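Local coordinates for 70 kDa protein (Xanthomonas sp., PDB 4B2N), which cleaves the poly(cis-1,4-isoprene) chains of rubber oxidatively and processively, as a secreted dioxygenase that carries two c-type hemes, at residues H118-Q123 with F226-I231; C586-N589 with D594-Y597. One frame throughout, in Å; residues are numbered along the deposited sequence.

Interaction 1 of 2, residues H118-Q123 with F226-I231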
loop_
_atom_site.group_PDB
_atom_site.type_symbol
_atom_site.label_atom_id
_atom_site.label_comp_id
_atom_site.label_asym_id
_atom_site.label_seq_id
_atom_site.Cartn_x
_atom_site.Cartn_y
_atom_site.Cartn_z
ATOM N N HIS A 118 23.722 -10.865 -8.400
ATOM C CA HIS A 118 24.342 -12.143 -8.176
ATOM C C HIS A 118 25.468 -12.051 -7.169
ATOM O O HIS A 118 25.726 -13.038 -6.439
ATOM C CB HIS A 118 24.885 -12.680 -9.498
ATOM C CG HIS A 118 25.195 -14.147 -9.476
ATOM N ND1 HIS A 118 24.258 -15.101 -9.145
ATOM C CD2 HIS A 118 26.389 -14.818 -9.715
ATOM C CE1 HIS A 118 24.829 -16.323 -9.223
ATOM N NE2 HIS A 118 26.133 -16.152 -9.589
ATOM N N PHE A 119 26.149 -10.904 -7.149
ATOM C CA PHE A 119 27.328 -10.688 -6.251
ATOM C C PHE A 119 27.008 -9.779 -5.077
ATOM O O PHE A 119 27.900 -9.287 -4.415
ATOM C CB PHE A 119 28.595 -10.225 -7.048
ATOM C CG PHE A 119 29.208 -11.351 -7.854
ATOM C CD1 PHE A 119 30.094 -12.264 -7.263
ATOM C CD2 PHE A 119 28.868 -11.569 -9.177
ATOM C CE1 PHE A 119 30.650 -13.337 -7.993
ATOM C CE2 PHE A 119 29.421 -12.636 -9.923
ATOM C CZ PHE A 119 30.315 -13.533 -9.337
ATOM N N ILE A 120 25.724 -9.460 -4.851
ATOM C CA ILE A 120 25.413 -8.449 -3.836
ATOM C C ILE A 120 25.846 -8.874 -2.427
ATOM O O ILE A 120 25.860 -8.055 -1.563
ATOM C CB ILE A 120 23.863 -8.140 -3.782
ATOM C CG1 ILE A 120 23.582 -6.745 -3.176
ATOM C CG2 ILE A 120 23.087 -9.303 -3.158
ATOM C CD1 ILE A 120 22.277 -6.228 -3.735
ATOM N N PHE A 121 26.118 -10.136 -2.150
ATOM C CA PHE A 121 26.736 -10.493 -0.833
ATOM C C PHE A 121 28.014 -9.639 -0.622
ATOM O O PHE A 121 28.415 -9.428 0.516
ATOM C CB PHE A 121 27.099 -12.002 -0.733
ATOM C CG PHE A 121 27.974 -12.496 -1.833
ATOM C CD1 PHE A 121 29.373 -12.433 -1.706
ATOM C CD2 PHE A 121 27.399 -13.039 -3.013
ATOM C CE1 PHE A 121 30.159 -12.897 -2.733
ATOM C CE2 PHE A 121 28.191 -13.479 -4.055
ATOM C CZ PHE A 121 29.569 -13.387 -3.937
ATOM N N LEU A 122 28.704 -9.222 -1.710
ATOM C CA LEU A 122 29.898 -8.351 -1.531
ATOM C C LEU A 122 29.513 -7.126 -0.754
ATOM O O LEU A 122 30.243 -6.724 0.160
ATOM C CB LEU A 122 30.566 -7.928 -2.843
ATOM C CG LEU A 122 31.192 -9.090 -3.593
ATOM C CD1 LEU A 122 31.634 -8.614 -4.979
ATOM C CD2 LEU A 122 32.350 -9.715 -2.769
ATOM N N GLN A 123 28.353 -6.528 -1.088
ATOM C CA GLN A 123 27.865 -5.337 -0.414
ATOM C C GLN A 123 27.413 -5.610 1.008
ATOM O O GLN A 123 27.250 -4.696 1.826
ATOM C CB GLN A 123 26.684 -4.684 -1.218
ATOM C CG GLN A 123 27.224 -3.836 -2.401
ATOM C CD GLN A 123 27.928 -4.669 -3.448
ATOM O OE1 GLN A 123 27.448 -5.765 -3.874
ATOM N NE2 GLN A 123 29.117 -4.193 -3.853
ATOM N N PHE A 226 22.617 0.586 -4.404
ATOM C CA PHE A 226 23.240 1.856 -4.770
ATOM C C PHE A 226 24.750 1.638 -4.892
ATOM O O PHE A 226 25.386 2.313 -5.700
ATOM C CB PHE A 226 22.923 3.025 -3.783
ATOM C CG PHE A 226 23.763 4.275 -4.078
ATOM C CD1 PHE A 226 23.518 5.013 -5.226
ATOM C CD2 PHE A 226 24.827 4.662 -3.253
ATOM C CE1 PHE A 226 24.304 6.126 -5.538
ATOM C CE2 PHE A 226 25.628 5.756 -3.583
ATOM C CZ PHE A 226 25.360 6.487 -4.707
ATOM N N ARG A 227 25.306 0.691 -4.116
ATOM C CA ARG A 227 26.765 0.473 -4.103
ATOM C C ARG A 227 27.202 -0.538 -5.140
ATOM O O ARG A 227 28.357 -0.894 -5.193
ATOM C CB ARG A 227 27.257 0.018 -2.724
ATOM C CG ARG A 227 26.960 1.039 -1.617
ATOM C CD ARG A 227 27.757 0.749 -0.345
ATOM N NE ARG A 227 27.397 -0.500 0.296
ATOM C CZ ARG A 227 26.256 -0.712 0.974
ATOM N NH1 ARG A 227 25.300 0.227 1.112
ATOM N NH2 ARG A 227 26.056 -1.891 1.524
ATOM N N THR A 228 26.270 -1.058 -5.945
ATOM C CA THR A 228 26.651 -1.889 -7.050
ATOM C C THR A 228 26.985 -1.092 -8.331
ATOM O O THR A 228 26.719 0.116 -8.399
ATOM C CB THR A 228 25.536 -2.941 -7.359
ATOM O OG1 THR A 228 24.400 -2.291 -7.961
ATOM C CG2 THR A 228 25.180 -3.786 -6.089
ATOM N N THR A 229 27.525 -1.764 -9.357
ATOM C CA THR A 229 27.839 -1.077 -10.639
ATOM C C THR A 229 26.650 -0.325 -11.227
ATOM O O THR A 229 25.586 -0.924 -11.461
ATOM C CB THR A 229 28.435 -2.047 -11.676
ATOM O OG1 THR A 229 29.612 -2.563 -11.093
ATOM C CG2 THR A 229 28.821 -1.351 -13.003
ATOM N N PRO A 230 26.810 0.992 -11.467
ATOM C CA PRO A 230 25.604 1.723 -11.937
ATOM C C PRO A 230 25.053 1.078 -13.241
ATOM O O PRO A 230 25.828 0.620 -14.091
ATOM C CB PRO A 230 26.115 3.146 -12.165
ATOM C CG PRO A 230 27.324 3.252 -11.235
ATOM C CD PRO A 230 27.948 1.882 -11.166
ATOM N N ILE A 231 23.727 1.027 -13.391
ATOM C CA ILE A 231 23.135 0.503 -14.604
ATOM C C ILE A 231 23.514 1.535 -15.680
ATOM O O ILE A 231 23.889 1.176 -16.815
ATOM C CB ILE A 231 21.602 0.397 -14.503
ATOM C CG1 ILE A 231 21.227 -0.698 -13.545
ATOM C CG2 ILE A 231 20.966 0.082 -15.853
ATOM C CD1 ILE A 231 19.757 -0.596 -13.237
#

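Interaction 2 of 2, residues C586-N589 with D594-Y597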
loop_
_atom_site.group_PDB
_atom_site.type_symbol
_atom_site.label_atom_id
_atom_site.label_comp_id
_atom_site.label_asym_id
_atom_site.label_seq_id
_atom_site.Cartn_x
_atom_site.Cartn_y
_atom_site.Cartn_z
ATOM N N CYS A 586 14.540 7.721 22.085
ATOM C CA CYS A 586 13.235 8.110 22.611
ATOM C C CYS A 586 12.624 9.235 21.787
ATOM O O CYS A 586 11.460 9.568 21.953
ATOM C CB CYS A 586 13.357 8.522 24.091
ATOM S SG CYS A 586 13.792 7.141 25.188
ATOM N N THR A 587 13.430 9.826 20.924
ATOM C CA THR A 587 13.047 10.977 20.126
ATOM C C THR A 587 13.487 10.806 18.731
ATOM O O THR A 587 14.639 10.355 18.499
ATOM C CB THR A 587 13.920 12.230 20.358
ATOM O OG1 THR A 587 14.933 11.998 21.349
ATOM C CG2 THR A 587 13.054 13.413 20.616
ATOM N N HIS A 588 12.656 11.299 17.813
ATOM C CA HIS A 588 13.084 11.388 16.425
ATOM C C HIS A 588 14.322 12.232 16.305
ATOM O O HIS A 588 15.039 12.135 15.332
ATOM C CB HIS A 588 11.981 11.903 15.487
ATOM C CG HIS A 588 12.357 11.788 14.014
ATOM N ND1 HIS A 588 12.464 10.568 13.369
ATOM C CD2 HIS A 588 12.725 12.781 13.069
ATOM C CE1 HIS A 588 12.847 10.776 12.081
ATOM N NE2 HIS A 588 13.017 12.131 11.896
ATOM N N ASN A 589 14.595 13.059 17.301
ATOM C CA ASN A 589 15.776 13.918 17.275
ATOM C C ASN A 589 17.146 13.210 17.290
ATOM O O ASN A 589 18.128 13.750 16.802
ATOM C CB ASN A 589 15.694 14.930 18.431
ATOM C CG ASN A 589 14.547 15.926 18.262
ATOM O OD1 ASN A 589 14.304 16.459 17.162
ATOM N ND2 ASN A 589 13.842 16.200 19.361
ATOM N N ASP A 594 20.589 6.741 8.312
ATOM C CA ASP A 594 19.754 5.827 7.557
ATOM C C ASP A 594 18.245 6.090 7.863
ATOM O O ASP A 594 17.390 5.748 7.081
ATOM C CB ASP A 594 20.088 4.383 7.922
ATOM C CG ASP A 594 19.786 4.073 9.353
ATOM O OD1 ASP A 594 20.370 4.751 10.243
ATOM O OD2 ASP A 594 18.949 3.182 9.631
ATOM N N ILE A 595 17.934 6.686 9.010
ATOM C CA ILE A 595 16.538 6.947 9.314
ATOM C C ILE A 595 16.101 8.285 8.682
ATOM O O ILE A 595 14.945 8.448 8.264
ATOM C CB ILE A 595 16.288 6.958 10.839
ATOM C CG1 ILE A 595 16.473 5.570 11.418
ATOM C CG2 ILE A 595 14.911 7.510 11.166
ATOM C CD1 ILE A 595 16.391 5.534 12.959
ATOM N N LEU A 596 17.018 9.237 8.635
ATOM C CA LEU A 596 16.735 10.552 8.097
ATOM C C LEU A 596 16.760 10.595 6.580
ATOM O O LEU A 596 16.228 11.494 6.022
ATOM C CB LEU A 596 17.711 11.580 8.646
ATOM C CG LEU A 596 17.663 11.750 10.165
ATOM C CD1 LEU A 596 18.789 12.692 10.561
ATOM C CD2 LEU A 596 16.313 12.289 10.657
ATOM N N TYR A 597 17.377 9.629 5.910
ATOM C CA TYR A 597 17.522 9.779 4.466
ATOM C C TYR A 597 16.215 9.693 3.666
ATOM O O TYR A 597 15.382 8.825 3.916
ATOM C CB TYR A 597 18.497 8.768 3.919
ATOM C CG TYR A 597 18.906 9.027 2.488
ATOM C CD1 TYR A 597 19.780 10.097 2.166
ATOM C CD2 TYR A 597 18.423 8.210 1.439
ATOM C CE1 TYR A 597 20.158 10.356 0.888
ATOM C CE2 TYR A 597 18.791 8.474 0.140
ATOM C CZ TYR A 597 19.665 9.549 -0.140
ATOM O OH TYR A 597 20.052 9.749 -1.423
#

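Interaction 1 of 2, residues H118-Q123 with F226-I231
The guanidinium of Arg-227 meets Gln-123 at its edge: NH2 donates to the backbone O of Gln-123 over 3.1 Å, with the acceptor almost exactly in the guanidinium plane. The bond is moderately bent and the donor is tilted 29° from the carbonyl plane. Another flat group belongs to the turn itself, where the carbonyl O of Phe-119 sits over the centre of one face of the Phe-121 ring. The side-chain amide of Gln-123 is turned 49° from the guanidinium and makes no stack with it. Instead the two chains slide past each other in opposite directions, CG of Gln-123 lying 3.9 Å from CB of Arg-227. A bend at chi2 (65°) folds the Gln-123 chain, bringing its OE1 to 3.7 Å from CG2 of Thr-228, which it crosses at about a right angle. That methyl also reaches CG1 of Ile-120, a looser approach of 4.4 Å, while OG1 of Thr-228 is bonded to Met-225 O. NH2 of Arg-227 has a second partner, the carboxylate of Asp-224, so one nitrogen ties the Gln-123 carbonyl to an acid of helix 218-226 and the guanidinium is held in place by both. Within 118-123 the turn is closed by Leu-122 N to Phe-119 O (2.8 Å). The contact joins the loops that leave two helices: the turn after helix 114-118 presents a backbone carbonyl to an arginine just past the end of helix 218-226.

Interaction 2 of 2, residues C586-N589 with D594-Y597
The imidazole of His-588 approaches Ile-595 and Leu-596 without any polar bond between them, and the firm polar grip lies behind this contact, on Asp-594. There OD2 forms a salt bridge with Arg-626 and OD1 is hydrogen-bonded to Thr-592 OG1, so both carboxylate oxygens of this buried acid have partners, one on helix 620-626 and one just ahead of the helix that carries Ile-595 and Leu-596. The meeting itself is between ring and methyl groups. NE2 of His-588 lies 3.5 Å from CD2 of Leu-596, and CE1 is 4.0 Å from CG2 of Ile-595. CD2 of Leu-596 is likewise 4.0 Å from CE1 of His-588, placing the leading corner of the ring against two methyls from consecutive residues. Both approach the ring at a slant. His-588 reaches them because its CG is anti to the backbone N (chi1 -171°), which extends the ring from the short 3-10 turn toward helix 593-596. Its chain runs past that of Ile-595 in the opposite direction, whereas Leu-596 crosses it at an angle. Just before this turn, Cys-586 is joined to Cys-574 by a disulfide. The contact thus rests on van der Waals packing at the surface, a local closure across a few residues of chain, and its chemistry implies a nonpolar contact without directional bonding between ring and methyls.

Interactions 1 and 2 follow one another along the chain, the first closing before the second opens, and their centres lie 26 Å apart. They do not touch, yet their nearest atoms, in Phe-226 and Tyr-597, are about 7 Å apart. A shared neighbour is the proline-rich loop: Arg-227 of interaction 1 packs on Pro-617, while Tyr-597, in the 594-597 segment of interaction 2, packs on Pro-615 and Pro-616 and bonds through OH to Gln-613 O. The two differ in kind, one centred on an arginine-carbonyl bond, the other on methyl-imidazole packing. Both lie away from the two heme sites, in the outer parts of the fold.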